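Local coordinates for protein geranyltranstransferase (IspA) (Helicobacter pylori, PDB 3LLW) that probably catalyses magnesium-dependent prenyl transfer in isoprenoid biosynthesis, joining short isoprenoid diphosphates into longer chains, at residues Leu224-Leu229 with Tyr267-Lys272; Leu22-Leu27 with Phe40-Leu45; Phe10-Glu14 with Leu57-Cys61; Asp168-Thr174 with Ala251-Phe255. All coordinates share one frame; numbering follows the deposited sequence.

In the fold
The four contacts fall in a mainly helical, two-chain assembly and come along the sequence as two groups. Interactions 2 and 3 share helix 6-23; the pairing of 22-27 with 40-45 is enclosed in sequence by that of 10-14 with 57-61, their centres 21 Å apart. Interactions 1 and 4 interlock: along the chain their segments alternate (168-174, 224-229, 251-255, 267-272), and Phe-255 packs on Leu-224, Val-228 and Tyr-267. Centres of interactions 1 and 2 are 32 Å apart, on opposite sides of the chain's centre. Interactions 2 and 4 both reach the second subunit, and interaction 4 alone approaches the magnesium-binding aspartates, while the others are packing within the helical framework away from that site.

Interaction 1. Residues Leu224-Leu229 with Tyr267-Lys272; sequences LCFQVL and YAQTLK
Rotation of Val-228 about its first torsion (chi1 177°) sends its two methyls to different partners: CG1, trans to the backbone nitrogen, meets Ala-268 CB at 4.0 Å, while CG2, trans to the carbonyl carbon, lies 4.0 Å from Tyr-267 CE2. Tyr-267 itself has chi1 -174°, which carries its ring across toward helix 209-236, where it crosses the valine side chain at about a right angle. At the far end of the ring, Tyr-267 OH lies 3.5 Å from Leu-224 CD2. Within its own helix the same ring is backed by Leu-271, whose CD1 sits 3.6 Å above one face, displaced toward the rim. Leu-271 CD1 also reaches the other helix, 4.0 Å from Leu-224 CG, so one leucine branch both supports the tyrosine and fills the interface. Further along, Cys-225 SG lies against Leu-271 CB at 4.1 Å. Leu-229 turns CD2 onto the aliphatic part of Lys-272, 3.9 Å from CE; the lysine chain is bent along its length and lies across the leucine at about a right angle.

The contact is therefore held by van der Waals packing. The short helical segments run nearly antiparallel, at 155°, with axes 9.6 Å apart. Phe-301 of helix 287-301 closes over Cys-225, Leu-229 and Lys-272, and Phe-255 over Leu-224 and Val-228. Just beyond Leu-229, helix 209-236 bears Asp-231, in what is probably the second aspartate-rich motif of the family. Near-antiparallel packing of neighbouring helices is how the all-alpha bundle of this family is built.

Interaction 2. Residues Leu22-Leu27 with Phe40-Leu45; sequences LKNHHL and FFEMVL
This is a largely apolar contact between the end of helix 6-23, with the loop that follows it, and the last turns of helix 36-45. The evidence lies in three successive side-chain meetings. At the helix end, Leu-22 straddles two residues: CD1 approaches Val-44 CG1 at 4.1 Å, and CD2 approaches Leu-45 CD2 at 3.9 Å as the two leucines slide past each other in opposite directions. Leu-45 CD2 also reaches the backbone, 3.6 Å from Leu-22 O, and the same oxygen lies near the plane of the Phe-41 ring at its edge, 3.6 Å from CE2.

In the loop, His-25 projects its ring toward Phe-41 because chi1, -166°, places CG trans to the backbone nitrogen. His-25 CD2 comes 3.8 Å from Phe-41 CZ in an oblique aromatic pair, the planes inclined at 36°. Val-44 CB lies over the centre of one Phe-41 face, 3.9 Å above it, which restrains the ring from within its own helix. Farthest along, Leu-27 CD2 touches Phe-40 CD2 at 4.1 Å.

The polar end of His-25 is engaged elsewhere, through NE2 and Tyr-130 OH, while Leu-81 of helix 73-94 packs on Leu-22, His-25 and Phe-41. Leu-27 and Phe-40 also pack on Lys-159 and Ile-158 of the second subunit, respectively; the contact lies where the N-terminal helices meet the subunit interface of an all-alpha prenyltransferase dimer.

Interaction 3. Residues Phe10-Glu14 with Leu57-Cys61; sequences FYYNE and LAVLC
The Tyr-11 ring meets helix 51-63 with Leu-57 CB at its edge, in the ring plane and 4.0 Å from Tyr-11 CE1. Cys-61 SG also lies near that plane, 84° off the ring normal and 5.4 Å from the ring centroid. The backbone of Ala-58 approaches the same ring obliquely. Phe-10 presents a different geometry: one face carries Glu-14 CG of its own helix, 3.9 Å above the plane toward the rim, whereas Cys-61 SG stands obliquely to the ring, 60° off the normal and 5.2 Å from its centroid. The sulfur thus makes two sulfur-aromatic contacts and additionally touches Glu-14 CB at 4.0 Å, which wedges it among three side chains of helix 6-23.

Tyr-11 reaches this position with CG trans to its backbone nitrogen, directing the ring along the other helix until OH is 3.6 Å from Ala-58 CB. That hydroxyl is hydrogen-bonded to Lys-54 O, one turn earlier on the same helix, so the phenol end is anchored as well as packed. Of the Glu-14 side chain it is the methylenes that touch Cys-61; OE1 is hydrogen-bonded by Gln-73 and Tyr-69.

The short helical segments cross at 132°, their axes 10.0 Å apart at closest approach. Around them, helix 66-71 brings Tyr-69 against Phe-10, Leu-57 and Cys-61, helix 73-94 packs Phe-77 on Glu-14, and helix 287-301 sets Asn-292 and Leu-296 on Tyr-11.

Interaction 4. Residues Asp168-Thr174 with Ala251-Phe255; sequences DCYFENT and AKNSF
Asn-253, at the centre of an inverse gamma turn, faces the type I beta turn from Phe-171 to Thr-174 that follows the end of helix 161-170. This turn-to-turn contact borders the metal-binding region of the prenyltransferase fold: the side chains of Asp-168 and Glu-172 come about 5 Å from those of Asp-94 and Asp-100 respectively, magnesium-binding residues whose metal is not bound here. With chi1 -66° the asparagine amide is carried up to the carbonyl side of the turn, toward Phe-171 O and Thr-174 O; Asn-253 ND2 is 3.1 Å from Thr-174 O. As modelled, Asn-253 OD1 lies 3.0 Å from Asp-168 OD1; both would be acceptors, so this approach leaves the amide orientation in some doubt. The carboxylate and amide planes are inclined at 52°.

Lys-252 runs extended until its last torsion bends, bringing NZ across the end of Asp-168. The resulting salt bridge, OD2 to NZ, is long at 3.7 Å, and the stronger partner of Asp-168 OD2 is Lys-188 of helix 178-204. Two lysines thus share the carboxylate, Lys-252 only at long range. Glu-172, bent at its second torsion, rests OE2 3.7 Å from Lys-252 CG, against the aliphatic part of the chain.

Leu-181 and Leu-184 pack on Asn-253, and Phe-32 and Pro-34 of the second subunit pack on Phe-171. Thr-174 N closes the turn on Phe-171 O (3.2 Å), and, with the amide as modelled, Asn-253 ND2 donates to the same oxygen (3.0 Å) from the opposite face of its carbonyl plane, ND2 lying 37° out of that plane.

Interaction 1. Residues Leu224-Leu229 with Tyr267-Lys272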
# COMPACT_ATOMS: atom_id res chain seq x y z
N LEU A 224 10.51 20.50 -7.09
CA LEU A 224 10.45 21.80 -6.42
C LEU A 224 10.02 22.87 -7.41
O LEU A 224 9.07 23.63 -7.15
CB LEU A 224 11.81 22.16 -5.81
CG LEU A 224 11.92 23.51 -5.08
CD1 LEU A 224 10.94 23.60 -3.90
CD2 LEU A 224 13.36 23.75 -4.62
N CYS A 225 10.70 22.90 -8.55
CA CYS A 225 10.35 23.81 -9.64
C CYS A 225 8.88 23.65 -10.08
O CYS A 225 8.13 24.63 -10.13
CB CYS A 225 11.29 23.56 -10.81
SG CYS A 225 11.25 24.88 -11.99
N PHE A 226 8.49 22.40 -10.34
CA PHE A 226 7.10 22.02 -10.60
C PHE A 226 6.14 22.61 -9.56
O PHE A 226 5.10 23.13 -9.91
CB PHE A 226 6.96 20.49 -10.69
CG PHE A 226 5.54 19.99 -10.78
CD1 PHE A 226 4.85 19.56 -9.66
CD2 PHE A 226 4.89 19.94 -12.01
CE1 PHE A 226 3.53 19.11 -9.74
CE2 PHE A 226 3.57 19.48 -12.11
CZ PHE A 226 2.89 19.07 -10.97
N GLN A 227 6.51 22.56 -8.28
CA GLN A 227 5.66 23.03 -7.19
C GLN A 227 5.58 24.55 -7.06
O GLN A 227 4.49 25.11 -6.82
CB GLN A 227 6.12 22.40 -5.87
CG GLN A 227 5.17 22.60 -4.70
CD GLN A 227 3.72 22.22 -5.02
OE1 GLN A 227 3.43 21.10 -5.43
NE2 GLN A 227 2.81 23.16 -4.80
N VAL A 228 6.72 25.22 -7.21
CA VAL A 228 6.79 26.68 -7.22
C VAL A 228 5.91 27.23 -8.35
O VAL A 228 5.11 28.15 -8.12
CB VAL A 228 8.25 27.20 -7.34
CG1 VAL A 228 8.30 28.72 -7.42
CG2 VAL A 228 9.08 26.73 -6.15
N LEU A 229 6.04 26.65 -9.54
CA LEU A 229 5.15 27.01 -10.65
C LEU A 229 3.68 26.75 -10.34
O LEU A 229 2.83 27.58 -10.67
CB LEU A 229 5.54 26.28 -11.93
CG LEU A 229 6.79 26.81 -12.62
CD1 LEU A 229 7.23 25.79 -13.64
CD2 LEU A 229 6.53 28.16 -13.27
N TYR A 267 12.17 33.41 -8.57
CA TYR A 267 12.66 32.11 -8.10
C TYR A 267 12.39 30.99 -9.09
O TYR A 267 13.30 30.21 -9.44
CB TYR A 267 12.04 31.79 -6.74
CG TYR A 267 12.56 30.55 -6.04
CD1 TYR A 267 13.88 30.11 -6.19
CD2 TYR A 267 11.72 29.82 -5.20
CE1 TYR A 267 14.34 28.97 -5.54
CE2 TYR A 267 12.17 28.68 -4.54
CZ TYR A 267 13.49 28.27 -4.72
OH TYR A 267 13.93 27.16 -4.05
N ALA A 268 11.15 30.91 -9.56
CA ALA A 268 10.79 29.94 -10.59
C ALA A 268 11.74 30.06 -11.80
O ALA A 268 12.32 29.06 -12.25
CB ALA A 268 9.34 30.11 -11.02
N GLN A 269 11.93 31.30 -12.28
CA GLN A 269 12.83 31.58 -13.40
C GLN A 269 14.29 31.16 -13.16
O GLN A 269 14.91 30.59 -14.06
CB GLN A 269 12.79 33.06 -13.82
CG GLN A 269 11.38 33.67 -14.11
CD GLN A 269 10.44 32.77 -14.91
OE1 GLN A 269 10.82 32.20 -15.95
NE2 GLN A 269 9.20 32.66 -14.45
N THR A 270 14.83 31.42 -11.97
CA THR A 270 16.21 30.99 -11.71
C THR A 270 16.33 29.47 -11.53
O THR A 270 17.33 28.88 -11.95
CB THR A 270 16.91 31.76 -10.55
OG1 THR A 270 16.34 31.39 -9.28
CG2 THR A 270 16.80 33.27 -10.74
N LEU A 271 15.32 28.85 -10.94
CA LEU A 271 15.27 27.38 -10.84
C LEU A 271 15.15 26.71 -12.20
O LEU A 271 15.89 25.75 -12.49
CB LEU A 271 14.13 26.90 -9.94
CG LEU A 271 14.41 26.67 -8.46
CD1 LEU A 271 13.12 26.25 -7.81
CD2 LEU A 271 15.51 25.63 -8.23
N LYS A 272 14.23 27.24 -13.02
CA LYS A 272 14.04 26.84 -14.43
C LYS A 272 15.37 26.70 -15.12
O LYS A 272 15.69 25.65 -15.68
CB LYS A 272 13.28 27.94 -15.17
CG LYS A 272 12.00 27.53 -15.86
CD LYS A 272 10.80 27.79 -14.97
CE LYS A 272 9.59 28.28 -15.75
NZ LYS A 272 9.63 29.74 -16.06

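Interaction 2. Residues Leu22-Leu27 with Phe40-Leu45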
# COMPACT_ATOMS: atom_id res chain seq x y z
N LEU A 22 -5.00 2.98 -19.85
CA LEU A 22 -5.57 3.32 -18.59
C LEU A 22 -7.08 3.43 -18.68
O LEU A 22 -7.79 3.02 -17.80
CB LEU A 22 -4.93 4.61 -18.11
CG LEU A 22 -5.43 5.34 -16.90
CD1 LEU A 22 -4.43 6.30 -16.40
CD2 LEU A 22 -6.72 6.02 -17.15
N LYS A 23 -7.57 3.96 -19.78
CA LYS A 23 -9.00 4.03 -20.12
C LYS A 23 -9.63 2.63 -20.21
O LYS A 23 -10.73 2.42 -19.74
CB LYS A 23 -9.18 4.79 -21.44
CG LYS A 23 -10.62 5.05 -21.87
CD LYS A 23 -10.74 5.23 -23.39
CE LYS A 23 -10.63 6.69 -23.83
NZ LYS A 23 -9.23 7.22 -23.83
N ASN A 24 -8.89 1.67 -20.78
CA ASN A 24 -9.39 0.31 -20.98
C ASN A 24 -9.03 -0.66 -19.87
O ASN A 24 -9.26 -1.87 -19.99
CB ASN A 24 -8.88 -0.26 -22.31
CG ASN A 24 -9.54 0.39 -23.50
OD1 ASN A 24 -10.75 0.63 -23.50
ND2 ASN A 24 -8.75 0.67 -24.52
N HIS A 25 -8.44 -0.14 -18.79
CA HIS A 25 -8.10 -0.96 -17.64
C HIS A 25 -9.36 -1.19 -16.82
O HIS A 25 -9.96 -0.24 -16.32
CB HIS A 25 -7.00 -0.30 -16.80
CG HIS A 25 -6.38 -1.23 -15.81
ND1 HIS A 25 -5.44 -2.17 -16.17
CD2 HIS A 25 -6.60 -1.40 -14.49
CE1 HIS A 25 -5.08 -2.86 -15.10
NE2 HIS A 25 -5.77 -2.41 -14.07
N HIS A 26 -9.77 -2.45 -16.74
CA HIS A 26 -10.96 -2.82 -16.00
C HIS A 26 -10.59 -3.85 -14.96
O HIS A 26 -9.83 -4.79 -15.23
CB HIS A 26 -12.05 -3.37 -16.92
CG HIS A 26 -12.49 -2.41 -17.98
ND1 HIS A 26 -13.15 -1.23 -17.70
CD2 HIS A 26 -12.38 -2.46 -19.33
CE1 HIS A 26 -13.41 -0.59 -18.82
NE2 HIS A 26 -12.96 -1.32 -19.83
N LEU A 27 -11.09 -3.65 -13.75
CA LEU A 27 -10.97 -4.64 -12.70
C LEU A 27 -12.36 -5.21 -12.51
O LEU A 27 -13.33 -4.45 -12.29
CB LEU A 27 -10.40 -4.03 -11.42
CG LEU A 27 -10.37 -4.92 -10.17
CD1 LEU A 27 -8.95 -5.05 -9.59
CD2 LEU A 27 -11.38 -4.42 -9.12
N PHE A 40 -14.11 2.38 -7.80
CA PHE A 40 -12.69 2.06 -7.65
C PHE A 40 -11.76 2.87 -8.56
O PHE A 40 -10.83 3.50 -8.06
CB PHE A 40 -12.44 0.55 -7.86
CG PHE A 40 -10.98 0.15 -7.75
CD1 PHE A 40 -10.26 0.37 -6.57
CD2 PHE A 40 -10.34 -0.44 -8.83
CE1 PHE A 40 -8.93 -0.01 -6.47
CE2 PHE A 40 -8.99 -0.83 -8.74
CZ PHE A 40 -8.29 -0.61 -7.57
N PHE A 41 -12.02 2.87 -9.86
CA PHE A 41 -11.11 3.49 -10.83
C PHE A 41 -11.58 4.87 -11.31
O PHE A 41 -10.85 5.56 -12.03
CB PHE A 41 -10.91 2.55 -12.01
CG PHE A 41 -9.48 2.46 -12.48
CD1 PHE A 41 -8.48 1.96 -11.64
CD2 PHE A 41 -9.13 2.85 -13.77
CE1 PHE A 41 -7.14 1.86 -12.08
CE2 PHE A 41 -7.81 2.76 -14.23
CZ PHE A 41 -6.81 2.26 -13.37
N GLU A 42 -12.78 5.26 -10.90
CA GLU A 42 -13.43 6.48 -11.34
C GLU A 42 -12.55 7.74 -11.29
O GLU A 42 -12.47 8.48 -12.26
CB GLU A 42 -14.71 6.70 -10.52
CG GLU A 42 -15.69 7.66 -11.15
CD GLU A 42 -17.01 7.73 -10.40
OE1 GLU A 42 -17.48 6.69 -9.88
OE2 GLU A 42 -17.60 8.83 -10.35
N MET A 43 -11.88 7.96 -10.15
CA MET A 43 -11.00 9.12 -9.98
C MET A 43 -9.68 8.98 -10.76
O MET A 43 -8.99 9.98 -11.01
CB MET A 43 -10.73 9.41 -8.50
CG MET A 43 -11.97 9.69 -7.66
SD MET A 43 -13.10 10.93 -8.33
CE MET A 43 -14.54 9.98 -8.68
N VAL A 44 -9.32 7.76 -11.14
CA VAL A 44 -8.13 7.57 -12.00
C VAL A 44 -8.52 7.95 -13.43
O VAL A 44 -7.75 8.61 -14.13
CB VAL A 44 -7.58 6.12 -11.98
CG1 VAL A 44 -6.19 6.04 -12.66
CG2 VAL A 44 -7.50 5.60 -10.56
N LEU A 45 -9.72 7.54 -13.84
CA LEU A 45 -10.23 7.84 -15.19
C LEU A 45 -10.48 9.32 -15.37
O LEU A 45 -10.14 9.88 -16.41
CB LEU A 45 -11.51 7.06 -15.48
CG LEU A 45 -11.37 5.54 -15.61
CD1 LEU A 45 -12.73 4.87 -15.72
CD2 LEU A 45 -10.49 5.16 -16.79

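Interaction 3. Residues Phe10-Glu14 with Leu57-Cys61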
# COMPACT_ATOMS: atom_id res chain seq x y z
N PHE A 10 8.25 8.93 -31.20
CA PHE A 10 7.93 7.62 -30.66
C PHE A 10 7.44 7.73 -29.21
O PHE A 10 6.49 7.06 -28.82
CB PHE A 10 9.17 6.71 -30.73
CG PHE A 10 9.01 5.41 -29.99
CD1 PHE A 10 8.34 4.35 -30.57
CD2 PHE A 10 9.57 5.25 -28.72
CE1 PHE A 10 8.19 3.14 -29.90
CE2 PHE A 10 9.42 4.04 -28.04
CZ PHE A 10 8.74 2.99 -28.62
N TYR A 11 8.10 8.60 -28.45
CA TYR A 11 7.77 8.84 -27.05
C TYR A 11 6.40 9.49 -26.89
O TYR A 11 5.60 9.05 -26.06
CB TYR A 11 8.86 9.67 -26.37
CG TYR A 11 8.42 10.32 -25.07
CD1 TYR A 11 8.04 9.55 -23.97
CD2 TYR A 11 8.40 11.71 -24.95
CE1 TYR A 11 7.63 10.14 -22.80
CE2 TYR A 11 8.00 12.31 -23.77
CZ TYR A 11 7.62 11.52 -22.70
OH TYR A 11 7.22 12.10 -21.52
N TYR A 12 6.12 10.52 -27.68
CA TYR A 12 4.82 11.19 -27.64
C TYR A 12 3.66 10.24 -27.95
O TYR A 12 2.57 10.37 -27.40
CB TYR A 12 4.78 12.37 -28.62
CG TYR A 12 5.46 13.63 -28.13
CD1 TYR A 12 5.56 13.92 -26.76
CD2 TYR A 12 5.99 14.56 -29.03
CE1 TYR A 12 6.18 15.07 -26.31
CE2 TYR A 12 6.60 15.73 -28.59
CZ TYR A 12 6.69 15.98 -27.23
OH TYR A 12 7.30 17.13 -26.78
N ASN A 13 3.93 9.28 -28.82
CA ASN A 13 2.93 8.31 -29.21
C ASN A 13 2.71 7.26 -28.12
O ASN A 13 1.58 6.81 -27.92
CB ASN A 13 3.33 7.68 -30.55
CG ASN A 13 2.30 6.73 -31.08
OD1 ASN A 13 2.62 5.60 -31.44
ND2 ASN A 13 1.04 7.18 -31.12
N GLU A 14 3.77 6.88 -27.40
CA GLU A 14 3.64 5.99 -26.25
C GLU A 14 2.84 6.60 -25.09
O GLU A 14 2.12 5.89 -24.40
CB GLU A 14 5.01 5.50 -25.76
CG GLU A 14 5.64 4.49 -26.71
CD GLU A 14 4.67 3.36 -27.09
OE1 GLU A 14 4.10 2.73 -26.17
OE2 GLU A 14 4.49 3.11 -28.30
N LEU A 57 7.91 7.24 -18.53
CA LEU A 57 8.05 6.87 -19.93
C LEU A 57 9.11 7.68 -20.69
O LEU A 57 9.71 7.17 -21.62
CB LEU A 57 6.71 6.93 -20.64
CG LEU A 57 5.69 5.86 -20.24
CD1 LEU A 57 4.29 6.24 -20.76
CD2 LEU A 57 6.14 4.51 -20.78
N ALA A 58 9.36 8.91 -20.27
CA ALA A 58 10.42 9.73 -20.85
C ALA A 58 11.78 9.06 -20.71
O ALA A 58 12.53 9.03 -21.65
CB ALA A 58 10.45 11.10 -20.24
N VAL A 59 12.06 8.52 -19.52
CA VAL A 59 13.33 7.88 -19.21
C VAL A 59 13.43 6.53 -19.92
O VAL A 59 14.45 6.19 -20.51
CB VAL A 59 13.51 7.67 -17.68
CG1 VAL A 59 14.92 7.20 -17.34
CG2 VAL A 59 13.25 8.96 -16.95
N LEU A 60 12.34 5.78 -19.87
CA LEU A 60 12.30 4.43 -20.38
C LEU A 60 12.35 4.32 -21.91
O LEU A 60 13.18 3.58 -22.45
CB LEU A 60 11.07 3.76 -19.82
CG LEU A 60 10.79 2.32 -20.21
CD1 LEU A 60 11.73 1.37 -19.47
CD2 LEU A 60 9.39 2.10 -19.82
N CYS A 61 11.50 5.08 -22.61
CA CYS A 61 11.50 5.13 -24.08
C CYS A 61 12.83 5.56 -24.67
O CYS A 61 13.22 5.09 -25.74
CB CYS A 61 10.43 6.08 -24.61
SG CYS A 61 8.75 5.57 -24.31

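Interaction 4. Residues Asp168-Thr174 with Ala251-Phe255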
# COMPACT_ATOMS: atom_id res chain seq x y z
N ASP A 168 1.46 19.40 5.27
CA ASP A 168 0.61 20.33 4.53
C ASP A 168 -0.75 20.53 5.18
O ASP A 168 -1.24 21.65 5.25
CB ASP A 168 0.43 19.90 3.08
CG ASP A 168 -0.10 21.02 2.19
OD1 ASP A 168 0.10 22.21 2.53
OD2 ASP A 168 -0.71 20.73 1.15
N CYS A 169 -1.35 19.44 5.65
CA CYS A 169 -2.65 19.49 6.35
C CYS A 169 -2.53 20.11 7.71
O CYS A 169 -3.39 20.91 8.11
CB CYS A 169 -3.27 18.10 6.48
SG CYS A 169 -3.64 17.40 4.89
N TYR A 170 -1.48 19.73 8.44
CA TYR A 170 -1.32 20.17 9.82
C TYR A 170 -1.08 21.67 9.91
O TYR A 170 -1.64 22.34 10.78
CB TYR A 170 -0.23 19.38 10.56
CG TYR A 170 -0.27 19.63 12.04
CD1 TYR A 170 -1.07 18.85 12.87
CD2 TYR A 170 0.46 20.68 12.61
CE1 TYR A 170 -1.15 19.11 14.23
CE2 TYR A 170 0.39 20.95 13.96
CZ TYR A 170 -0.41 20.16 14.77
OH TYR A 170 -0.46 20.42 16.11
N PHE A 171 -0.25 22.19 9.00
CA PHE A 171 0.12 23.60 9.02
C PHE A 171 -0.62 24.42 7.99
O PHE A 171 -0.08 25.39 7.47
CB PHE A 171 1.64 23.76 8.84
CG PHE A 171 2.44 23.14 9.95
CD1 PHE A 171 2.57 23.78 11.17
CD2 PHE A 171 3.04 21.90 9.78
CE1 PHE A 171 3.29 23.21 12.20
CE2 PHE A 171 3.76 21.32 10.80
CZ PHE A 171 3.90 21.97 12.00
N GLU A 172 -1.87 24.05 7.74
CA GLU A 172 -2.69 24.71 6.73
C GLU A 172 -2.76 26.25 6.85
O GLU A 172 -2.53 26.97 5.87
CB GLU A 172 -4.10 24.10 6.70
CG GLU A 172 -4.85 24.33 5.39
CD GLU A 172 -4.04 23.95 4.15
OE1 GLU A 172 -3.88 22.73 3.89
OE2 GLU A 172 -3.56 24.87 3.44
N ASN A 173 -3.03 26.74 8.05
CA ASN A 173 -3.17 28.17 8.26
C ASN A 173 -1.97 28.81 8.98
O ASN A 173 -2.12 29.78 9.71
CB ASN A 173 -4.47 28.45 9.03
CG ASN A 173 -5.11 29.76 8.64
OD1 ASN A 173 -4.95 30.78 9.32
ND2 ASN A 173 -5.83 29.75 7.52
N THR A 174 -0.78 28.26 8.75
CA THR A 174 0.40 28.63 9.52
C THR A 174 1.57 28.95 8.60
O THR A 174 1.93 28.13 7.75
CB THR A 174 0.76 27.49 10.53
OG1 THR A 174 -0.15 27.54 11.63
CG2 THR A 174 2.21 27.61 11.06
N ALA A 251 -3.37 31.75 1.52
CA ALA A 251 -4.06 30.86 2.45
C ALA A 251 -3.32 29.52 2.65
O ALA A 251 -3.25 29.00 3.77
CB ALA A 251 -5.50 30.62 1.98
N LYS A 252 -2.77 28.98 1.56
CA LYS A 252 -2.07 27.70 1.55
C LYS A 252 -0.59 27.87 1.96
O LYS A 252 -0.11 29.00 2.12
CB LYS A 252 -2.18 27.09 0.14
CG LYS A 252 -2.09 25.56 0.07
CD LYS A 252 -2.23 25.07 -1.37
CE LYS A 252 -1.90 23.58 -1.49
NZ LYS A 252 -0.44 23.32 -1.46
N ASN A 253 0.12 26.75 2.15
CA ASN A 253 1.57 26.75 2.38
C ASN A 253 2.29 26.89 1.04
O ASN A 253 2.64 25.89 0.42
CB ASN A 253 2.04 25.44 3.00
CG ASN A 253 1.53 25.23 4.40
OD1 ASN A 253 0.91 24.20 4.68
ND2 ASN A 253 1.81 26.17 5.31
N SER A 254 2.50 28.12 0.60
CA SER A 254 3.02 28.32 -0.73
C SER A 254 4.15 29.35 -0.78
O SER A 254 4.30 30.17 0.12
CB SER A 254 1.87 28.67 -1.69
OG SER A 254 1.93 30.01 -2.14
N PHE A 255 4.94 29.28 -1.85
CA PHE A 255 6.06 30.21 -2.03
C PHE A 255 5.62 31.63 -2.36
O PHE A 255 6.37 32.57 -2.14
CB PHE A 255 7.02 29.68 -3.08
CG PHE A 255 7.90 28.59 -2.57
CD1 PHE A 255 9.04 28.90 -1.84
CD2 PHE A 255 7.59 27.27 -2.82
CE1 PHE A 255 9.85 27.89 -1.35
CE2 PHE A 255 8.42 26.25 -2.34
CZ PHE A 255 9.54 26.57 -1.61